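Local coordinates for hypothetical protein Atu2648 (Agrobacterium tumefaciens str. C58, PDB 1ZCE) that is of unknown function but consists of an EVE domain, a fold related to ASCH and PUA domains, of which PUA domains commonly bind RNA, at residues R33-R38 with L81-V86; V62-V67 with A90-P95. All coordinates share one frame; numbering follows the deposited sequence.

Contact 1 of 2, residues R33-R38 with L81-V86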
loop_
_atom_site.group_PDB
_atom_site.type_symbol
_atom_site.label_atom_id
_atom_site.label_comp_id
_atom_site.label_asym_id
_atom_site.label_seq_id
_atom_site.Cartn_x
_atom_site.Cartn_y
_atom_site.Cartn_z
ATOM N N ARG A 33 7.762 -10.855 -5.797
ATOM C CA ARG A 33 8.479 -12.127 -5.732
ATOM C C ARG A 33 9.111 -12.282 -4.350
ATOM O O ARG A 33 10.278 -12.656 -4.206
ATOM C CB ARG A 33 9.553 -12.177 -6.824
ATOM C CG ARG A 33 9.004 -12.028 -8.244
ATOM C CD ARG A 33 8.129 -13.212 -8.646
ATOM N NE ARG A 33 7.631 -13.109 -10.020
ATOM C CZ ARG A 33 6.446 -12.605 -10.362
ATOM N NH1 ARG A 33 5.616 -12.155 -9.430
ATOM N NH2 ARG A 33 6.091 -12.549 -11.640
ATOM N N ASN A 34 8.309 -11.980 -3.336
ATOM C CA ASN A 34 8.706 -12.060 -1.937
ATOM C C ASN A 34 7.568 -12.804 -1.246
ATOM O O ASN A 34 6.407 -12.403 -1.350
ATOM C CB ASN A 34 8.865 -10.643 -1.373
ATOM C CG ASN A 34 9.221 -10.629 0.101
ATOM O OD1 ASN A 34 8.379 -10.896 0.959
ATOM N ND2 ASN A 34 10.474 -10.320 0.404
ATOM N N TYR A 35 7.893 -13.890 -0.551
ATOM C CA TYR A 35 6.865 -14.688 0.107
ATOM C C TYR A 35 6.046 -13.931 1.139
ATOM O O TYR A 35 4.822 -14.043 1.166
ATOM C CB TYR A 35 7.491 -15.930 0.745
ATOM C CG TYR A 35 8.131 -16.856 -0.263
ATOM C CD1 TYR A 35 9.504 -17.094 -0.249
ATOM C CD2 TYR A 35 7.366 -17.479 -1.244
ATOM C CE1 TYR A 35 10.100 -17.929 -1.190
ATOM C CE2 TYR A 35 7.952 -18.314 -2.190
ATOM C CZ TYR A 35 9.319 -18.535 -2.157
ATOM O OH TYR A 35 9.903 -19.358 -3.095
ATOM N N GLN A 36 6.707 -13.156 1.988
ATOM C CA GLN A 36 5.993 -12.407 3.012
ATOM C C GLN A 36 5.050 -11.371 2.409
ATOM O O GLN A 36 3.926 -11.199 2.883
ATOM C CB GLN A 36 6.982 -11.728 3.959
ATOM C CG GLN A 36 6.315 -10.823 4.977
ATOM C CD GLN A 36 5.222 -11.524 5.756
ATOM O OE1 GLN A 36 4.296 -10.883 6.254
ATOM N NE2 GLN A 36 5.328 -12.841 5.879
ATOM N N ALA A 37 5.511 -10.673 1.376
ATOM C CA ALA A 37 4.682 -9.666 0.714
ATOM C C ALA A 37 3.476 -10.354 0.069
ATOM O O ALA A 37 2.347 -9.858 0.146
ATOM C CB ALA A 37 5.495 -8.925 -0.337
ATOM N N ARG A 38 3.729 -11.493 -0.568
ATOM C CA ARG A 38 2.676 -12.275 -1.201
ATOM C C ARG A 38 1.666 -12.708 -0.143
ATOM O O ARG A 38 0.457 -12.611 -0.344
ATOM C CB ARG A 38 3.269 -13.519 -1.860
ATOM C CG ARG A 38 2.233 -14.454 -2.467
ATOM C CD ARG A 38 2.795 -15.859 -2.641
ATOM N NE ARG A 38 3.055 -16.496 -1.353
ATOM C CZ ARG A 38 3.580 -17.707 -1.208
ATOM N NH1 ARG A 38 3.911 -18.422 -2.275
ATOM N NH2 ARG A 38 3.766 -18.202 0.006
ATOM N N LEU A 81 2.670 -21.228 -9.687
ATOM C CA LEU A 81 1.760 -21.605 -8.615
ATOM C C LEU A 81 1.980 -20.833 -7.318
ATOM O O LEU A 81 1.031 -20.577 -6.575
ATOM C CB LEU A 81 1.883 -23.109 -8.351
ATOM C CG LEU A 81 0.632 -23.866 -7.899
ATOM C CD1 LEU A 81 0.937 -25.355 -7.854
ATOM C CD2 LEU A 81 0.178 -23.371 -6.540
ATOM N N LYS A 82 3.217 -20.447 -7.038
ATOM C CA LYS A 82 3.469 -19.734 -5.797
ATOM C C LYS A 82 3.399 -18.214 -5.864
ATOM O O LYS A 82 3.546 -17.557 -4.842
ATOM C CB LYS A 82 4.807 -20.168 -5.197
ATOM C CG LYS A 82 5.984 -20.043 -6.130
ATOM C CD LYS A 82 7.245 -20.540 -5.461
ATOM C CE LYS A 82 8.412 -20.502 -6.420
ATOM N NZ LYS A 82 9.682 -20.938 -5.773
ATOM N N TRP A 83 3.163 -17.645 -7.042
ATOM C CA TRP A 83 3.071 -16.193 -7.136
ATOM C C TRP A 83 1.658 -15.717 -7.456
ATOM O O TRP A 83 1.147 -15.926 -8.557
ATOM C CB TRP A 83 4.052 -15.659 -8.186
ATOM C CG TRP A 83 5.496 -15.923 -7.845
ATOM C CD1 TRP A 83 6.451 -16.436 -8.678
ATOM C CD2 TRP A 83 6.148 -15.690 -6.587
ATOM N NE1 TRP A 83 7.649 -16.541 -8.020
ATOM C CE2 TRP A 83 7.494 -16.091 -6.736
ATOM C CE3 TRP A 83 5.728 -15.186 -5.349
ATOM C CZ2 TRP A 83 8.422 -16.001 -5.695
ATOM C CZ3 TRP A 83 6.654 -15.097 -4.313
ATOM C CH2 TRP A 83 7.984 -15.505 -4.495
ATOM N N ASP A 84 1.020 -15.101 -6.465
ATOM C CA ASP A 84 -0.316 -14.554 -6.642
ATOM C C ASP A 84 -0.366 -13.138 -6.063
ATOM O O ASP A 84 0.537 -12.724 -5.336
ATOM C CB ASP A 84 -1.403 -15.470 -6.027
ATOM C CG ASP A 84 -1.012 -16.062 -4.680
ATOM O OD1 ASP A 84 -0.818 -15.302 -3.711
ATOM O OD2 ASP A 84 -0.916 -17.304 -4.585
ATOM N N CYS A 85 -1.417 -12.397 -6.397
ATOM C CA CYS A 85 -1.537 -11.020 -5.940
ATOM C C CYS A 85 -2.966 -10.496 -5.989
ATOM O O CYS A 85 -3.859 -11.107 -6.593
ATOM C CB CYS A 85 -0.662 -10.129 -6.824
ATOM S SG CYS A 85 -1.071 -10.286 -8.611
ATOM N N VAL A 86 -3.174 -9.358 -5.331
ATOM C CA VAL A 86 -4.471 -8.701 -5.339
ATOM C C VAL A 86 -4.438 -7.625 -6.420
ATOM O O VAL A 86 -3.428 -7.430 -7.101
ATOM C CB VAL A 86 -4.781 -7.989 -3.985
ATOM C CG1 VAL A 86 -4.939 -9.012 -2.877
ATOM C CG2 VAL A 86 -3.671 -7.001 -3.636
HETATM O O HOH W 1 -1.310 -12.799 -2.844
#
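Arg33 lies along one face of the Trp83 indole, while Tyr35 CE2 and Arg38 CD approach the indole obliquely. The CD methylene of Arg33 stands 3.5 Å from the centroid of the Trp83 five-membered ring, almost on its normal, a CH-pi contact. Beyond it the guanidinium is stacked nearly flat on the indole, planes 16° apart and centres 4.5 Å apart, and its CZ meets the criteria for cation-pi. The bend at chi2 (-66°) folds the Arg33 chain so that CD, NE and CZ follow the indole surface. Salt bridging to Asp74 through NH1 and a hydrogen bond to Thr76 through NH2 should limit rotation of this flat group.

Trp83 CH2 lies over a face of Tyr35, 3.6 Å from Tyr35 CE2. The planes differ by 21°, yet the rings are slid so far apart that they barely overlap. The Tyr35 hydroxyl reaches Lys82, accepting from NZ at an NZ to OH distance of 3.1 Å. Arg38 sets one face of its guanidinium against Tyr35 CD2. Its NH1 points at Lys82 O in the guanidinium plane; the 2.7 Å separation of NH1 and O is doubtful, because that carbonyl is modelled too close to Arg38 CD.

Asp84 contributes OD1, 3.4 Å from Arg38 CG. Water 1 sits 2.7 Å from Asp84 OD1 and is also near Arg38 O, although it has more acceptors in reach than protons to offer. Asn34 is the N-cap of helix 35-42, its OD1 accepting from Ala37 N.

This surface contact joins the first turn of that helix, and the loop before it, to the loop leading into strand 84-99 through stacking, cation-pi and hydrogen bonding. An Asp84-Arg42 salt bridge ties strand to helix, and Asp74 and Asp84 probably offset part of the positive potential of Arg33, Lys82 and Arg38.

Contact 2 of 2, residues V62-V67 with A90-P95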
loop_
_atom_site.group_PDB
_atom_site.type_symbol
_atom_site.label_atom_id
_atom_site.label_comp_id
_atom_site.label_asym_id
_atom_site.label_seq_id
_atom_site.Cartn_x
_atom_site.Cartn_y
_atom_site.Cartn_z
ATOM N N VAL A 62 1.722 9.040 -0.811
ATOM C CA VAL A 62 1.005 9.982 -1.656
ATOM C C VAL A 62 -0.480 9.737 -1.843
ATOM O O VAL A 62 -1.185 10.602 -2.356
ATOM C CB VAL A 62 1.661 10.047 -3.046
ATOM C CG1 VAL A 62 3.063 10.601 -2.917
ATOM C CG2 VAL A 62 1.705 8.654 -3.670
ATOM N N GLY A 63 -0.966 8.573 -1.435
ATOM C CA GLY A 63 -2.378 8.303 -1.601
ATOM C C GLY A 63 -2.862 7.091 -0.846
ATOM O O GLY A 63 -2.077 6.357 -0.241
ATOM N N ILE A 64 -4.174 6.902 -0.867
ATOM C CA ILE A 64 -4.803 5.766 -0.220
ATOM C C ILE A 64 -5.477 4.925 -1.299
ATOM O O ILE A 64 -6.103 5.456 -2.224
ATOM C CB ILE A 64 -5.854 6.222 0.807
ATOM C CG1 ILE A 64 -5.152 6.957 1.954
ATOM C CG2 ILE A 64 -6.641 5.022 1.328
ATOM C CD1 ILE A 64 -6.083 7.452 3.054
ATOM N N VAL A 65 -5.322 3.611 -1.179
ATOM C CA VAL A 65 -5.914 2.674 -2.119
ATOM C C VAL A 65 -6.761 1.664 -1.367
ATOM O O VAL A 65 -6.782 1.634 -0.138
ATOM C CB VAL A 65 -4.837 1.886 -2.899
ATOM C CG1 VAL A 65 -4.046 2.825 -3.794
ATOM C CG2 VAL A 65 -3.914 1.162 -1.929
ATOM N N GLU A 66 -7.473 0.843 -2.128
ATOM C CA GLU A 66 -8.292 -0.211 -1.558
ATOM C C GLU A 66 -8.165 -1.447 -2.435
ATOM O O GLU A 66 -7.907 -1.355 -3.636
ATOM C CB GLU A 66 -9.760 0.215 -1.475
ATOM C CG GLU A 66 -10.443 0.399 -2.822
ATOM C CD GLU A 66 -11.870 0.905 -2.686
ATOM O OE1 GLU A 66 -12.521 1.137 -3.726
ATOM O OE2 GLU A 66 -12.337 1.073 -1.540
ATOM N N VAL A 67 -8.338 -2.605 -1.817
ATOM C CA VAL A 67 -8.259 -3.865 -2.532
ATOM C C VAL A 67 -9.562 -4.061 -3.306
ATOM O O VAL A 67 -10.646 -3.948 -2.730
ATOM C CB VAL A 67 -8.059 -5.032 -1.540
ATOM C CG1 VAL A 67 -8.147 -6.355 -2.266
ATOM C CG2 VAL A 67 -6.708 -4.897 -0.837
ATOM N N ALA A 90 -7.348 3.323 -6.596
ATOM C CA ALA A 90 -7.263 4.560 -5.841
ATOM C C ALA A 90 -8.550 4.885 -5.094
ATOM O O ALA A 90 -9.652 4.600 -5.567
ATOM C CB ALA A 90 -6.909 5.701 -6.770
ATOM N N VAL A 91 -8.392 5.465 -3.909
ATOM C CA VAL A 91 -9.525 5.886 -3.100
ATOM C C VAL A 91 -9.468 7.413 -3.035
ATOM O O VAL A 91 -10.444 8.094 -3.351
ATOM C CB VAL A 91 -9.472 5.302 -1.668
ATOM C CG1 VAL A 91 -10.592 5.895 -0.825
ATOM C CG2 VAL A 91 -9.619 3.788 -1.719
ATOM N N CYS A 92 -8.320 7.951 -2.636
ATOM C CA CYS A 92 -8.148 9.397 -2.555
ATOM C C CYS A 92 -6.677 9.759 -2.394
ATOM O O CYS A 92 -5.861 8.926 -2.004
ATOM C CB CYS A 92 -8.944 9.965 -1.375
ATOM S SG CYS A 92 -8.366 9.421 0.256
ATOM N N ASP A 93 -6.338 11.002 -2.708
ATOM C CA ASP A 93 -4.963 11.454 -2.567
ATOM C C ASP A 93 -4.719 11.746 -1.099
ATOM O O ASP A 93 -5.660 11.888 -0.316
ATOM C CB ASP A 93 -4.732 12.753 -3.346
ATOM C CG ASP A 93 -5.150 12.652 -4.793
ATOM O OD1 ASP A 93 -4.655 11.748 -5.493
ATOM O OD2 ASP A 93 -5.969 13.486 -5.232
HETATM N N MSE A 94 -3.452 11.799 -0.717
HETATM C CA MSE A 94 -3.111 12.166 0.644
HETATM C C MSE A 94 -2.944 13.673 0.462
HETATM O O MSE A 94 -2.057 14.110 -0.269
HETATM C CB MSE A 94 -1.786 11.536 1.069
HETATM C CG MSE A 94 -1.385 11.865 2.504
HETATM SE SE MSE A 94 -2.647 11.206 3.807
HETATM C CE MSE A 94 -2.012 9.389 3.897
ATOM N N PRO A 95 -3.814 14.485 1.089
ATOM C CA PRO A 95 -3.752 15.948 0.980
ATOM C C PRO A 95 -2.334 16.509 1.002
ATOM O O PRO A 95 -1.941 17.270 0.115
ATOM C CB PRO A 95 -4.591 16.406 2.163
ATOM C CG PRO A 95 -5.672 15.371 2.188
ATOM C CD PRO A 95 -4.898 14.078 2.002
HETATM O O HOH W 2 -12.312 3.647 -4.825
#
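Ile64 O is gripped by two successive backbone amides: Val91 N at 2.8 Å, and Cys92 N at 3.4 Å in a weak bond. Both residues facing Ile64 define a classic beta bulge, and the register accordingly slips by one between Ile64 and Val65. In return Ile64 N gives a bond to Cys92 O (2.9 Å), completing the hydrogen-bonded antiparallel pair. Met94 N reaches Val62 O at 3.0 Å, but from 51° out of the carbonyl plane. The short strand axes run at 161°, close to antiparallel.

Ile64 and Cys92 project onto one face, where Cys92 SG lies 4.1 Å from Ile64 CB, and the methyl CE of the selenomethionine Met94 approaches Ile64 CG1 more loosely. Val91, at the bulge, brings its CG2 methyl 3.6 Å from Glu66 CB. Since Glu66 CG stands between backbone N and carbonyl carbon (chi1 67°) and the chain then extends, the whole side chain passes across that methyl. Its OE1 forms a salt bridge with Arg89 and accepts from water 2 (2.7 Å), which also donates to Ala90 O.

Val65 and Ala90 face helix 16-22, both touching Trp16, while Asp93 OD1 accepts a hydrogen bond from Trp16 and forms a salt bridge with Lys20. Ile64 and Val91 meet Pro143 instead, and strand 49-54 pairs with the edge of 62-67 opposite strand 84-99, through backbone bonds of Phe52 and Gly50.

Contacts 1 and 2 have centres about 22 Å apart and lie on opposite sides of the chain's centre, yet both draw on strand 84-99: contact 1 uses its beginning and the turn before it, contact 2 its middle. Along the chain the segments alternate, 33-38, 62-67, 81-86, 90-95. Contact 2 pairs the two strands of the 60-73/84-99 hairpin inside the mixed sheet, whereas contact 1 ties helix 35-42 to the end of that hairpin nearest its connection. They meet directly where Val86 CB packs 4.1 Å from Val67 CG1. The hairpin thus supplies two interior strands of the sheet and, near its connection, the residues against which the start of helix 35-42 packs.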